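Local atomic coordinates of aminotransferase, classes I and II (PDB entry 3H14), a protein that probably transfers the amino group of L-aspartate to 2-oxoglutarate, giving oxaloacetate and L-glutamate with the help of pyridoxal 5'-phosphate. Residues T174-D179 / P309-F314; D200-G205 / F228-S233; A72-I77 / V94-G99. All coordinates share one frame; numbering follows the deposited sequence.

Interaction 1: T174-D179 / P309-F314; sequences TGTMLD and PPDGAF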
ATOM      1  N   THR A 174       6.282  -3.045   5.068  1.00 18.67           N
ATOM      2  CA  THR A 174       6.608  -3.442   6.435  1.00 17.98           C
ATOM      3  C   THR A 174       5.423  -3.880   7.241  1.00 18.06           C
ATOM      4  O   THR A 174       5.586  -4.650   8.189  1.00 18.13           O
ATOM      5  CB  THR A 174       7.259  -2.283   7.199  1.00 18.29           C
ATOM      6  OG1 THR A 174       6.354  -1.184   7.258  1.00 17.24           O
ATOM      7  CG2 THR A 174       8.533  -1.873   6.548  1.00 18.53           C
ATOM      8  N   GLY A 175       4.243  -3.366   6.884  1.00 16.86           N
ATOM      9  CA  GLY A 175       3.059  -3.481   7.690  1.00 18.02           C
ATOM     10  C   GLY A 175       2.999  -2.593   8.917  1.00 18.55           C
ATOM     11  O   GLY A 175       2.018  -2.647   9.651  1.00 19.60           O
ATOM     12  N   THR A 176       4.011  -1.766   9.158  1.00 19.60           N
ATOM     13  CA  THR A 176       4.011  -0.959  10.403  1.00 19.89           C
ATOM     14  C   THR A 176       2.964   0.167  10.353  1.00 21.37           C
ATOM     15  O   THR A 176       2.607   0.684   9.265  1.00 20.84           O
ATOM     16  CB  THR A 176       5.423  -0.418  10.744  1.00 20.33           C
ATOM     17  OG1 THR A 176       5.867   0.521   9.749  1.00 20.88           O
ATOM     18  CG2 THR A 176       6.418  -1.589  10.825  1.00 17.03           C
HETATM   19  N   MSE A 177       2.472   0.536  11.536  1.00 22.11           N
HETATM   20  CA  MSE A 177       1.456   1.538  11.662  1.00 24.62           C
HETATM   21  C   MSE A 177       1.880   2.708  12.535  1.00 24.54           C
HETATM   22  O   MSE A 177       2.789   2.606  13.355  1.00 24.54           O
HETATM   23  CB  MSE A 177       0.190   0.894  12.197  1.00 23.97           C
HETATM   24  CG  MSE A 177      -0.457   0.000  11.170  1.00 24.72           C
HETATM   25 SE   MSE A 177      -1.793  -1.202  11.917  1.00 32.15          SE
HETATM   26  CE  MSE A 177      -3.181   0.170  12.194  1.00 25.14           C
ATOM     27  N   LEU A 178       1.190   3.818  12.340  1.00 25.06           N
ATOM     28  CA  LEU A 178       1.396   5.039  13.118  1.00 24.95           C
ATOM     29  C   LEU A 178       0.236   5.187  14.074  1.00 26.10           C
ATOM     30  O   LEU A 178      -0.934   5.282  13.651  1.00 24.55           O
ATOM     31  CB  LEU A 178       1.432   6.255  12.202  1.00 25.13           C
ATOM     32  CG  LEU A 178       2.654   6.312  11.293  1.00 23.39           C
ATOM     33  CD1 LEU A 178       2.448   7.257  10.113  1.00 24.62           C
ATOM     34  CD2 LEU A 178       3.868   6.691  12.076  1.00 22.76           C
ATOM     35  N   ASP A 179       0.552   5.211  15.361  1.00 27.02           N
ATOM     36  CA  ASP A 179      -0.478   5.461  16.348  1.00 27.52           C
ATOM     37  C   ASP A 179      -0.778   6.977  16.392  1.00 28.20           C
ATOM     38  O   ASP A 179      -0.140   7.771  15.683  1.00 26.65           O
ATOM     39  CB  ASP A 179      -0.093   4.849  17.694  1.00 28.53           C
ATOM     40  CG  ASP A 179       1.097   5.540  18.381  1.00 31.34           C
ATOM     41  OD1 ASP A 179       1.658   6.558  17.896  1.00 32.19           O
ATOM     42  OD2 ASP A 179       1.480   5.018  19.448  1.00 35.62           O
ATOM     43  N   PRO A 309       7.734  -5.284  12.764  1.00 19.94           N
ATOM     44  CA  PRO A 309       6.463  -5.703  13.370  1.00 20.74           C
ATOM     45  C   PRO A 309       5.279  -5.574  12.386  1.00 21.87           C
ATOM     46  O   PRO A 309       4.990  -4.461  11.924  1.00 20.25           O
ATOM     47  CB  PRO A 309       6.299  -4.727  14.520  1.00 20.39           C
ATOM     48  CG  PRO A 309       7.062  -3.546  14.133  1.00 20.76           C
ATOM     49  CD  PRO A 309       8.258  -4.061  13.391  1.00 19.62           C
ATOM     50  N   PRO A 310       4.650  -6.705  12.007  1.00 22.39           N
ATOM     51  CA  PRO A 310       3.605  -6.581  10.992  1.00 22.46           C
ATOM     52  C   PRO A 310       2.296  -6.141  11.630  1.00 22.41           C
ATOM     53  O   PRO A 310       1.402  -6.948  11.909  1.00 22.96           O
ATOM     54  CB  PRO A 310       3.564  -7.973  10.357  1.00 22.76           C
ATOM     55  CG  PRO A 310       3.970  -8.908  11.520  1.00 22.97           C
ATOM     56  CD  PRO A 310       4.883  -8.110  12.417  1.00 23.20           C
ATOM     57  N   ASP A 311       2.200  -4.833  11.876  1.00 22.63           N
ATOM     58  CA  ASP A 311       1.099  -4.263  12.624  1.00 21.79           C
ATOM     59  C   ASP A 311      -0.230  -4.390  11.848  1.00 22.35           C
ATOM     60  O   ASP A 311      -1.300  -4.541  12.453  1.00 22.26           O
ATOM     61  CB  ASP A 311       1.329  -2.772  12.910  1.00 22.28           C
ATOM     62  CG  ASP A 311       2.542  -2.498  13.776  1.00 22.22           C
ATOM     63  OD1 ASP A 311       2.978  -3.388  14.530  1.00 21.33           O
ATOM     64  OD2 ASP A 311       3.026  -1.360  13.702  1.00 18.40           O
ATOM     65  N   GLY A 312      -0.139  -4.275  10.530  1.00 21.00           N
ATOM     66  CA  GLY A 312      -1.312  -4.215   9.652  1.00 20.23           C
ATOM     67  C   GLY A 312      -0.920  -4.608   8.235  1.00 18.36           C
ATOM     68  O   GLY A 312       0.209  -5.058   7.983  1.00 17.74           O
ATOM     69  N   ALA A 313      -1.855  -4.494   7.291  1.00 17.90           N
ATOM     70  CA  ALA A 313      -1.642  -5.044   5.934  1.00 17.12           C
ATOM     71  C   ALA A 313      -1.343  -6.559   5.978  1.00 18.08           C
ATOM     72  O   ALA A 313      -1.691  -7.233   6.955  1.00 17.55           O
ATOM     73  CB  ALA A 313      -0.518  -4.304   5.196  1.00 17.47           C
ATOM     74  N   PHE A 314      -0.715  -7.089   4.928  1.00 16.68           N
ATOM     75  CA  PHE A 314      -0.425  -8.537   4.852  1.00 17.41           C
ATOM     76  C   PHE A 314       0.985  -8.824   4.334  1.00 16.80           C
ATOM     77  O   PHE A 314       1.193  -9.645   3.432  1.00 17.79           O
ATOM     78  CB  PHE A 314      -1.477  -9.262   4.003  1.00 17.80           C
ATOM     79  CG  PHE A 314      -1.906  -8.504   2.755  1.00 17.30           C
ATOM     80  CD1 PHE A 314      -0.998  -8.110   1.821  1.00 17.84           C
ATOM     81  CD2 PHE A 314      -3.254  -8.258   2.504  1.00 19.73           C
ATOM     82  CE1 PHE A 314      -1.393  -7.454   0.672  1.00 15.98           C
ATOM     83  CE2 PHE A 314      -3.660  -7.590   1.354  1.00 19.82           C
ATOM     84  CZ  PHE A 314      -2.735  -7.175   0.458  1.00 20.43           C
TER

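Interaction 2: D200-G205 / F228-S233; sequences DEIYHG and FSKYFS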
ATOM      1  N   ASP A 200      -1.496   8.157   3.329  1.00 19.50           N
ATOM      2  CA  ASP A 200      -1.862   6.986   2.529  1.00 19.60           C
ATOM      3  C   ASP A 200      -2.487   5.984   3.508  1.00 19.63           C
ATOM      4  O   ASP A 200      -1.826   5.450   4.404  1.00 20.73           O
ATOM      5  CB  ASP A 200      -0.621   6.436   1.798  1.00 19.98           C
ATOM      6  CG  ASP A 200      -0.900   5.149   1.003  1.00 20.77           C
ATOM      7  OD1 ASP A 200      -1.934   4.498   1.259  1.00 23.10           O
ATOM      8  OD2 ASP A 200      -0.064   4.772   0.149  1.00 22.52           O
ATOM      9  N   GLU A 201      -3.786   5.776   3.364  1.00 19.66           N
ATOM     10  CA  GLU A 201      -4.587   4.984   4.290  1.00 19.10           C
ATOM     11  C   GLU A 201      -5.181   3.781   3.529  1.00 18.77           C
ATOM     12  O   GLU A 201      -6.162   3.170   3.955  1.00 18.39           O
ATOM     13  CB  GLU A 201      -5.638   5.878   4.958  1.00 19.63           C
ATOM     14  CG  GLU A 201      -4.944   7.059   5.672  1.00 19.57           C
ATOM     15  CD  GLU A 201      -5.789   7.920   6.602  1.00 21.13           C
ATOM     16  OE1 GLU A 201      -7.042   7.759   6.697  1.00 21.49           O
ATOM     17  OE2 GLU A 201      -5.150   8.807   7.237  1.00 22.08           O
ATOM     18  N   ILE A 202      -4.523   3.433   2.424  1.00 17.95           N
ATOM     19  CA  ILE A 202      -4.993   2.399   1.492  1.00 18.71           C
ATOM     20  C   ILE A 202      -5.219   1.045   2.180  1.00 19.14           C
ATOM     21  O   ILE A 202      -6.159   0.323   1.848  1.00 18.96           O
ATOM     22  CB  ILE A 202      -4.010   2.344   0.268  1.00 19.06           C
ATOM     23  CG1 ILE A 202      -4.316   3.567  -0.613  1.00 19.02           C
ATOM     24  CG2 ILE A 202      -4.080   1.000  -0.591  1.00 19.44           C
ATOM     25  CD1 ILE A 202      -3.278   3.905  -1.626  1.00 20.51           C
ATOM     26  N   TYR A 203      -4.412   0.726   3.182  1.00 18.59           N
ATOM     27  CA  TYR A 203      -4.558  -0.584   3.863  1.00 19.54           C
ATOM     28  C   TYR A 203      -5.434  -0.555   5.117  1.00 19.08           C
ATOM     29  O   TYR A 203      -5.597  -1.594   5.762  1.00 18.95           O
ATOM     30  CB  TYR A 203      -3.171  -1.197   4.206  1.00 19.37           C
ATOM     31  CG  TYR A 203      -2.408  -1.652   2.997  1.00 19.48           C
ATOM     32  CD1 TYR A 203      -2.593  -2.943   2.488  1.00 18.56           C
ATOM     33  CD2 TYR A 203      -1.510  -0.802   2.349  1.00 21.29           C
ATOM     34  CE1 TYR A 203      -1.908  -3.367   1.355  1.00 16.39           C
ATOM     35  CE2 TYR A 203      -0.821  -1.218   1.232  1.00 18.26           C
ATOM     36  CZ  TYR A 203      -1.038  -2.511   0.742  1.00 18.24           C
ATOM     37  OH  TYR A 203      -0.368  -2.956  -0.347  1.00 20.27           O
ATOM     38  N   HIS A 204      -6.007   0.601   5.469  1.00 19.78           N
ATOM     39  CA  HIS A 204      -7.031   0.642   6.532  1.00 19.83           C
ATOM     40  C   HIS A 204      -8.121  -0.420   6.335  1.00 20.36           C
ATOM     41  O   HIS A 204      -8.591  -0.631   5.240  1.00 19.70           O
ATOM     42  CB  HIS A 204      -7.673   2.026   6.646  1.00 20.53           C
ATOM     43  CG  HIS A 204      -6.777   3.038   7.289  1.00 21.19           C
ATOM     44  ND1 HIS A 204      -7.252   4.116   7.999  1.00 21.55           N
ATOM     45  CD2 HIS A 204      -5.426   3.113   7.346  1.00 21.77           C
ATOM     46  CE1 HIS A 204      -6.226   4.827   8.447  1.00 21.88           C
ATOM     47  NE2 HIS A 204      -5.107   4.241   8.061  1.00 21.32           N
ATOM     48  N   GLY A 205      -8.537  -1.050   7.431  1.00 20.68           N
ATOM     49  CA  GLY A 205      -9.409  -2.204   7.394  1.00 20.21           C
ATOM     50  C   GLY A 205      -8.649  -3.504   7.645  1.00 20.75           C
ATOM     51  O   GLY A 205      -9.158  -4.407   8.313  1.00 19.98           O
ATOM     52  N   PHE A 228     -10.295   0.925  -2.943  1.00 18.35           N
ATOM     53  CA  PHE A 228     -11.084  -0.290  -2.722  1.00 17.76           C
ATOM     54  C   PHE A 228     -10.299  -1.559  -3.039  1.00 18.45           C
ATOM     55  O   PHE A 228     -10.866  -2.649  -2.999  1.00 16.80           O
ATOM     56  CB  PHE A 228     -12.370  -0.228  -3.550  1.00 19.07           C
ATOM     57  CG  PHE A 228     -13.312   0.819  -3.069  1.00 17.47           C
ATOM     58  CD1 PHE A 228     -14.157   0.541  -2.009  1.00 19.38           C
ATOM     59  CD2 PHE A 228     -13.327   2.089  -3.619  1.00 19.45           C
ATOM     60  CE1 PHE A 228     -15.020   1.471  -1.533  1.00 20.69           C
ATOM     61  CE2 PHE A 228     -14.209   3.062  -3.144  1.00 20.09           C
ATOM     62  CZ  PHE A 228     -15.039   2.759  -2.085  1.00 19.42           C
ATOM     63  N   SER A 229      -8.994  -1.417  -3.279  1.00 17.69           N
ATOM     64  CA  SER A 229      -8.178  -2.493  -3.795  1.00 19.04           C
ATOM     65  C   SER A 229      -7.738  -3.527  -2.748  1.00 18.55           C
ATOM     66  O   SER A 229      -7.335  -4.628  -3.135  1.00 19.85           O
ATOM     67  CB  SER A 229      -6.941  -1.935  -4.506  1.00 19.03           C
ATOM     68  OG  SER A 229      -6.151  -1.162  -3.608  1.00 21.92           O
ATOM     69  N   LYS A 230      -7.799  -3.175  -1.455  1.00 19.02           N
ATOM     70  CA  LYS A 230      -7.209  -3.984  -0.384  1.00 18.77           C
ATOM     71  C   LYS A 230      -8.255  -4.613   0.560  1.00 18.85           C
ATOM     72  O   LYS A 230      -8.688  -5.721   0.311  1.00 18.95           O
ATOM     73  CB  LYS A 230      -6.153  -3.191   0.392  1.00 18.68           C
ATOM     74  CG  LYS A 230      -5.119  -2.500  -0.483  1.00 20.47           C
ATOM     75  CD  LYS A 230      -4.223  -3.466  -1.304  1.00 21.79           C
ATOM     76  CE  LYS A 230      -3.226  -2.632  -2.109  1.00 23.61           C
ATOM     77  NZ  LYS A 230      -2.484  -3.304  -3.188  1.00 25.54           N
ATOM     78  N   TYR A 231      -8.641  -3.948   1.640  1.00 19.17           N
ATOM     79  CA  TYR A 231      -9.704  -4.474   2.504  1.00 18.96           C
ATOM     80  C   TYR A 231     -10.979  -4.744   1.697  1.00 19.49           C
ATOM     81  O   TYR A 231     -11.672  -5.735   1.913  1.00 19.48           O
ATOM     82  CB  TYR A 231     -10.053  -3.489   3.591  1.00 19.26           C
ATOM     83  CG  TYR A 231     -11.194  -3.969   4.437  1.00 19.89           C
ATOM     84  CD1 TYR A 231     -11.023  -5.044   5.340  1.00 18.79           C
ATOM     85  CD2 TYR A 231     -12.452  -3.424   4.306  1.00 19.75           C
ATOM     86  CE1 TYR A 231     -12.096  -5.516   6.113  1.00 16.22           C
ATOM     87  CE2 TYR A 231     -13.504  -3.864   5.096  1.00 19.65           C
ATOM     88  CZ  TYR A 231     -13.323  -4.907   5.987  1.00 19.49           C
ATOM     89  OH  TYR A 231     -14.407  -5.324   6.715  1.00 20.69           O
ATOM     90  N   PHE A 232     -11.292  -3.856   0.761  1.00 18.77           N
ATOM     91  CA  PHE A 232     -12.531  -4.054  -0.029  1.00 19.71           C
ATOM     92  C   PHE A 232     -12.383  -5.017  -1.188  1.00 19.86           C
ATOM     93  O   PHE A 232     -13.369  -5.336  -1.833  1.00 20.78           O
ATOM     94  CB  PHE A 232     -13.115  -2.722  -0.448  1.00 19.50           C
ATOM     95  CG  PHE A 232     -13.529  -1.913   0.713  1.00 18.16           C
ATOM     96  CD1 PHE A 232     -14.713  -2.212   1.385  1.00 19.81           C
ATOM     97  CD2 PHE A 232     -12.725  -0.891   1.179  1.00 20.85           C
ATOM     98  CE1 PHE A 232     -15.101  -1.500   2.499  1.00 17.71           C
ATOM     99  CE2 PHE A 232     -13.107  -0.150   2.265  1.00 21.37           C
ATOM    100  CZ  PHE A 232     -14.317  -0.469   2.946  1.00 21.34           C
ATOM    101  N   SER A 233     -11.141  -5.477  -1.426  1.00 20.00           N
ATOM    102  CA  SER A 233     -10.853  -6.613  -2.309  1.00 19.54           C
ATOM    103  C   SER A 233     -11.259  -6.386  -3.755  1.00 20.56           C
ATOM    104  O   SER A 233     -11.633  -7.335  -4.432  1.00 20.61           O
ATOM    105  CB  SER A 233     -11.511  -7.887  -1.760  1.00 20.14           C
ATOM    106  OG  SER A 233     -10.921  -9.064  -2.329  1.00 20.64           O
TER
HETATM  107  O   HOH W   1      -7.956  -1.375   2.664  1.00 23.31           O

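Interaction 3: A72-I77 / V94-G99; sequences ALRQRI and VVITPG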
ATOM      1  N   ALA A  72     -24.244   8.745  -3.835  1.00 26.81           N
ATOM      2  CA  ALA A  72     -24.454   7.675  -2.851  1.00 26.29           C
ATOM      3  C   ALA A  72     -23.128   7.062  -2.355  1.00 25.52           C
ATOM      4  O   ALA A  72     -23.022   6.684  -1.202  1.00 26.40           O
ATOM      5  CB  ALA A  72     -25.345   6.582  -3.426  1.00 26.93           C
ATOM      6  N   LEU A  73     -22.151   6.928  -3.241  1.00 24.52           N
ATOM      7  CA  LEU A  73     -20.826   6.372  -2.858  1.00 24.06           C
ATOM      8  C   LEU A  73     -20.016   7.319  -1.982  1.00 24.01           C
ATOM      9  O   LEU A  73     -19.499   6.928  -0.944  1.00 24.37           O
ATOM     10  CB  LEU A  73     -20.042   5.982  -4.104  1.00 23.79           C
ATOM     11  CG  LEU A  73     -18.673   5.312  -3.866  1.00 23.39           C
ATOM     12  CD1 LEU A  73     -18.773   4.049  -3.007  1.00 18.12           C
ATOM     13  CD2 LEU A  73     -18.052   5.013  -5.209  1.00 21.63           C
ATOM     14  N   ARG A  74     -19.956   8.577  -2.372  1.00 24.31           N
ATOM     15  CA  ARG A  74     -19.434   9.637  -1.485  1.00 25.20           C
ATOM     16  C   ARG A  74     -20.079   9.651  -0.106  1.00 25.14           C
ATOM     17  O   ARG A  74     -19.408   9.743   0.906  1.00 25.13           O
ATOM     18  CB  ARG A  74     -19.620  11.000  -2.138  1.00 25.39           C
ATOM     19  CG  ARG A  74     -18.822  11.160  -3.424  1.00 24.20           C
ATOM     20  CD  ARG A  74     -19.153  12.466  -4.117  1.00 27.17           C
ATOM     21  NE  ARG A  74     -18.372  13.558  -3.582  1.00 26.52           N
ATOM     22  CZ  ARG A  74     -18.534  14.838  -3.885  1.00 30.74           C
ATOM     23  NH1 ARG A  74     -19.520  15.246  -4.687  1.00 30.00           N
ATOM     24  NH2 ARG A  74     -17.717  15.723  -3.334  1.00 30.45           N
ATOM     25  N   GLN A  75     -21.400   9.585  -0.073  1.00 25.98           N
ATOM     26  CA  GLN A  75     -22.147   9.520   1.172  1.00 26.43           C
ATOM     27  C   GLN A  75     -21.825   8.262   1.981  1.00 25.53           C
ATOM     28  O   GLN A  75     -21.710   8.313   3.212  1.00 24.39           O
ATOM     29  CB  GLN A  75     -23.652   9.574   0.851  1.00 27.38           C
ATOM     30  CG  GLN A  75     -24.125  10.977   0.521  1.00 28.93           C
ATOM     31  CD  GLN A  75     -25.394  11.031  -0.332  1.00 31.00           C
ATOM     32  OE1 GLN A  75     -26.181  10.075  -0.376  1.00 36.64           O
ATOM     33  NE2 GLN A  75     -25.596  12.160  -1.011  1.00 33.46           N
ATOM     34  N   ARG A  76     -21.693   7.130   1.296  1.00 24.59           N
ATOM     35  CA  ARG A  76     -21.377   5.869   1.992  1.00 24.83           C
ATOM     36  C   ARG A  76     -19.974   5.860   2.594  1.00 24.44           C
ATOM     37  O   ARG A  76     -19.757   5.290   3.658  1.00 24.46           O
ATOM     38  CB  ARG A  76     -21.529   4.658   1.067  1.00 24.66           C
ATOM     39  CG  ARG A  76     -21.353   3.286   1.753  1.00 24.80           C
ATOM     40  CD  ARG A  76     -22.404   3.040   2.838  1.00 27.15           C
ATOM     41  NE  ARG A  76     -22.160   1.816   3.591  1.00 26.90           N
ATOM     42  CZ  ARG A  76     -21.302   1.702   4.599  1.00 28.90           C
ATOM     43  NH1 ARG A  76     -20.552   2.727   4.983  1.00 30.13           N
ATOM     44  NH2 ARG A  76     -21.174   0.545   5.225  1.00 28.85           N
ATOM     45  N   ILE A  77     -19.020   6.432   1.879  1.00 24.44           N
ATOM     46  CA  ILE A  77     -17.668   6.590   2.401  1.00 24.13           C
ATOM     47  C   ILE A  77     -17.666   7.506   3.659  1.00 25.15           C
ATOM     48  O   ILE A  77     -17.068   7.161   4.686  1.00 24.98           O
ATOM     49  CB  ILE A  77     -16.723   7.095   1.306  1.00 24.13           C
ATOM     50  CG1 ILE A  77     -16.508   6.004   0.236  1.00 22.02           C
ATOM     51  CG2 ILE A  77     -15.379   7.537   1.891  1.00 23.41           C
ATOM     52  CD1 ILE A  77     -15.957   6.520  -1.103  1.00 23.41           C
ATOM     53  N   VAL A  94     -15.403  14.076   0.092  1.00 23.02           N
ATOM     54  CA  VAL A  94     -14.994  12.777  -0.462  1.00 22.57           C
ATOM     55  C   VAL A  94     -14.965  12.920  -1.976  1.00 22.41           C
ATOM     56  O   VAL A  94     -15.948  13.354  -2.579  1.00 22.85           O
ATOM     57  CB  VAL A  94     -15.950  11.638  -0.031  1.00 21.93           C
ATOM     58  CG1 VAL A  94     -15.545  10.220  -0.681  1.00 17.78           C
ATOM     59  CG2 VAL A  94     -15.982  11.549   1.450  1.00 22.39           C
ATOM     60  N   VAL A  95     -13.802  12.663  -2.584  1.00 21.63           N
ATOM     61  CA  VAL A  95     -13.625  12.649  -4.009  1.00 20.83           C
ATOM     62  C   VAL A  95     -13.362  11.191  -4.465  1.00 21.39           C
ATOM     63  O   VAL A  95     -12.413  10.548  -4.000  1.00 20.50           O
ATOM     64  CB  VAL A  95     -12.439  13.539  -4.414  1.00 20.92           C
ATOM     65  CG1 VAL A  95     -12.184  13.504  -5.914  1.00 21.43           C
ATOM     66  CG2 VAL A  95     -12.664  14.969  -3.956  1.00 23.27           C
ATOM     67  N   ILE A  96     -14.186  10.701  -5.384  1.00 20.67           N
ATOM     68  CA  ILE A  96     -14.049   9.364  -5.916  1.00 21.52           C
ATOM     69  C   ILE A  96     -12.995   9.403  -7.012  1.00 21.47           C
ATOM     70  O   ILE A  96     -13.040  10.262  -7.885  1.00 22.11           O
ATOM     71  CB  ILE A  96     -15.364   8.877  -6.505  1.00 21.81           C
ATOM     72  CG1 ILE A  96     -16.477   8.953  -5.454  1.00 21.36           C
ATOM     73  CG2 ILE A  96     -15.190   7.459  -7.056  1.00 21.41           C
ATOM     74  CD1 ILE A  96     -16.114   8.368  -4.048  1.00 21.25           C
ATOM     75  N   THR A  97     -12.041   8.481  -6.964  1.00 20.29           N
ATOM     76  CA  THR A  97     -10.900   8.488  -7.878  1.00 20.62           C
ATOM     77  C   THR A  97     -10.843   7.166  -8.629  1.00 20.63           C
ATOM     78  O   THR A  97     -11.437   6.193  -8.209  1.00 19.30           O
ATOM     79  CB  THR A  97      -9.566   8.593  -7.110  1.00 20.91           C
ATOM     80  OG1 THR A  97      -9.454   7.443  -6.273  1.00 21.66           O
ATOM     81  CG2 THR A  97      -9.526   9.847  -6.251  1.00 22.65           C
ATOM     82  N   PRO A  98     -10.102   7.125  -9.731  1.00 22.32           N
ATOM     83  CA  PRO A  98      -9.886   5.830 -10.380  1.00 24.18           C
ATOM     84  C   PRO A  98      -8.909   4.886  -9.611  1.00 25.06           C
ATOM     85  O   PRO A  98      -8.213   4.080 -10.217  1.00 27.72           O
ATOM     86  CB  PRO A  98      -9.333   6.208 -11.750  1.00 24.56           C
ATOM     87  CG  PRO A  98      -8.789   7.601 -11.597  1.00 23.90           C
ATOM     88  CD  PRO A  98      -9.467   8.247 -10.436  1.00 22.67           C
ATOM     89  N   GLY A  99      -8.893   4.927  -8.291  1.00 25.20           N
ATOM     90  CA  GLY A  99      -7.947   4.098  -7.550  1.00 25.41           C
ATOM     91  C   GLY A  99      -6.910   4.952  -6.883  1.00 25.44           C
ATOM     92  O   GLY A  99      -7.013   6.178  -6.855  1.00 25.92           O
TER

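Interaction 1: T174-D179 / P309-F314
Two glycines, Gly175 and Gly312, meet where the loops 174-179 and 309-314 touch, and neither site has room for a side chain. A beta carbon on Gly175, whose phi is positive, would run into the carbonyl oxygen of Gly312, and one on Gly312 would strike the selenium of Met177, a selenomethionine. The bare backbones can therefore approach closely enough for Gly312 N to donate to Gly175 O over 2.8 Å; the donor lies in the carbonyl plane on a lone pair, although the N-H is bent (133°). Asp311 makes the second bond. With its CG beside the backbone N and anti to the carbonyl carbon (chi1 -63°), the carboxylate points to the first loop, and OD2 takes the Met177 N-H on its anti lone pair at 2.9 Å and 156°. The same oxygen forms a salt bridge with Arg149, so one carboxylate atom ties a backbone amide to a guanidinium group. The Met177 side chain runs antiparallel past that of Asp311, SE resting 3.6 Å from Asp311 CB. On the other flank, the CG2 methyl of Thr176 lies 3.4 Å from Pro309 O, while Thr176 OG1 turns to Arg149 O and Gln151. Pro310 centres an inverse gamma turn that brings Asp311 round to face the first loop. Replacing Asp311 by an alanine is likely to leave the Met177 amide without this acceptor and Arg149 without this charged partner. Thr174 and Gly175 end the Asn-Pro-Thr-Gly sequence typical of class I aminotransferases, and 309-314 leads into strand 315-319 of the smaller sheet, so the arrangement is a loop-to-loop junction between the large cofactor-binding domain and the small domain of this fold.

Interaction 2: D200-G205 / F228-S233
A single water bridges the loops 200-205 and 228-233: it donates to Ile202 O at 2.6 Å and to His204 O at 2.8 Å, and accepts from Tyr231 N at 2.9 Å. Three backbone groups thus fix it, two of them carbonyls of the Glu201 to His204 beta turn. Beside it the Lys230 chain, bent at chi2 (-64°), runs across the Tyr203 ring. Its CG stands over one ring face, 4.2 Å from the centroid in a CH-pi contact, and CE passes 3.4 Å from Tyr203 OH. The CG2 methyl of Ile202 touches Lys230 CG from another side at 3.7 Å. Further along, Gly205 CA packs off-centre on the Tyr231 ring, where a side chain would collide with CG. Beyond the hydrocarbon part, Lys230 NZ bonds to Gly39 O and Tyr203 OH to Tyr315 OH. Lys230 sits in the Ser-Phe-Ser-Lys sequence of the class I signature and, as in relatives, probably forms the Schiff base with pyridoxal phosphate. The chemistry implies a lysine whose methylenes are steered by tyrosine and isoleucine, while its amino group is bonded to the Gly39 carbonyl.

Interaction 3: A72-I77 / V94-G99
Helix 72-77 crosses strand 94-97 with their N-to-C directions 120° apart and their axes 8.3 Å apart at closest approach; the backbones come nearest at Arg74 and Val94. The alternation of the strand turns Val94 and Ile96 toward the helix and Val95 away from it. Leu73, Arg74 and Ile77, three residues on one side of the helix, receive them. Ile77 touches both strand side chains: its CG2 meets Val94 CG1 at 3.7 Å, and its CD1 presses against Ile96 CD1 at 3.5 Å, tighter than ordinary van der Waals contact. The second torsion of Ile96 (-47°) leaves CD1 folded back instead of extended, and this methyl ends among Ile77, the Arg74 CG methylene and Leu73, whose CG is 4.0 Å away. Trp241 of the neighbouring strand also touches Ile77 and Val94, and Gln268 of helix 265-274 packs against Leu73 and Ile96. Arg74 closes the side of this apolar patch. Its CG methylene crosses Ile96, 3.8 Å from Ile96 CG1, and a bend at chi3 swings the guanidinium round to the strand carbonyl. There NE donates to Val94 O over 2.6 Å at 146°, approaching nearly in line with the C=O bond, and NH2 adds a weak bond to the same oxygen. The oxygen lies near the guanidinium plane, at its edge, slightly tilted out of it. Strand 94-97 is outermost in the seven-stranded sheet of this chain; Val95 and Thr97 pair with strand 240-243, which leaves Val94 O directed to the other side. The chemistry thus implies that the arginine supplies N-H donors to a carbonyl facing away from strand 240-243, probably meeting its hydrogen-bonding need, while branched aliphatic groups seal the helix onto the sheet.

From the N terminus, interaction 3 closes a short loop first, laying helix 71-85 against the edge strand 94-97 of the large sheet. Both other contacts come later in the chain. The segment 174-179 opens interaction 1, which closes 130 residues later at 309-314; nested inside that span, 200-205 and 228-233 form interaction 2 at the ends of two neighbouring strands of the same sheet. Interaction 2 is also the spatial middle: Tyr203 packs on Ala313 and Phe314 of interaction 1, and Phe228 on Leu73 and Ile77 of interaction 3. The series runs from the outer edge of the large sheet through its centre to the smaller one.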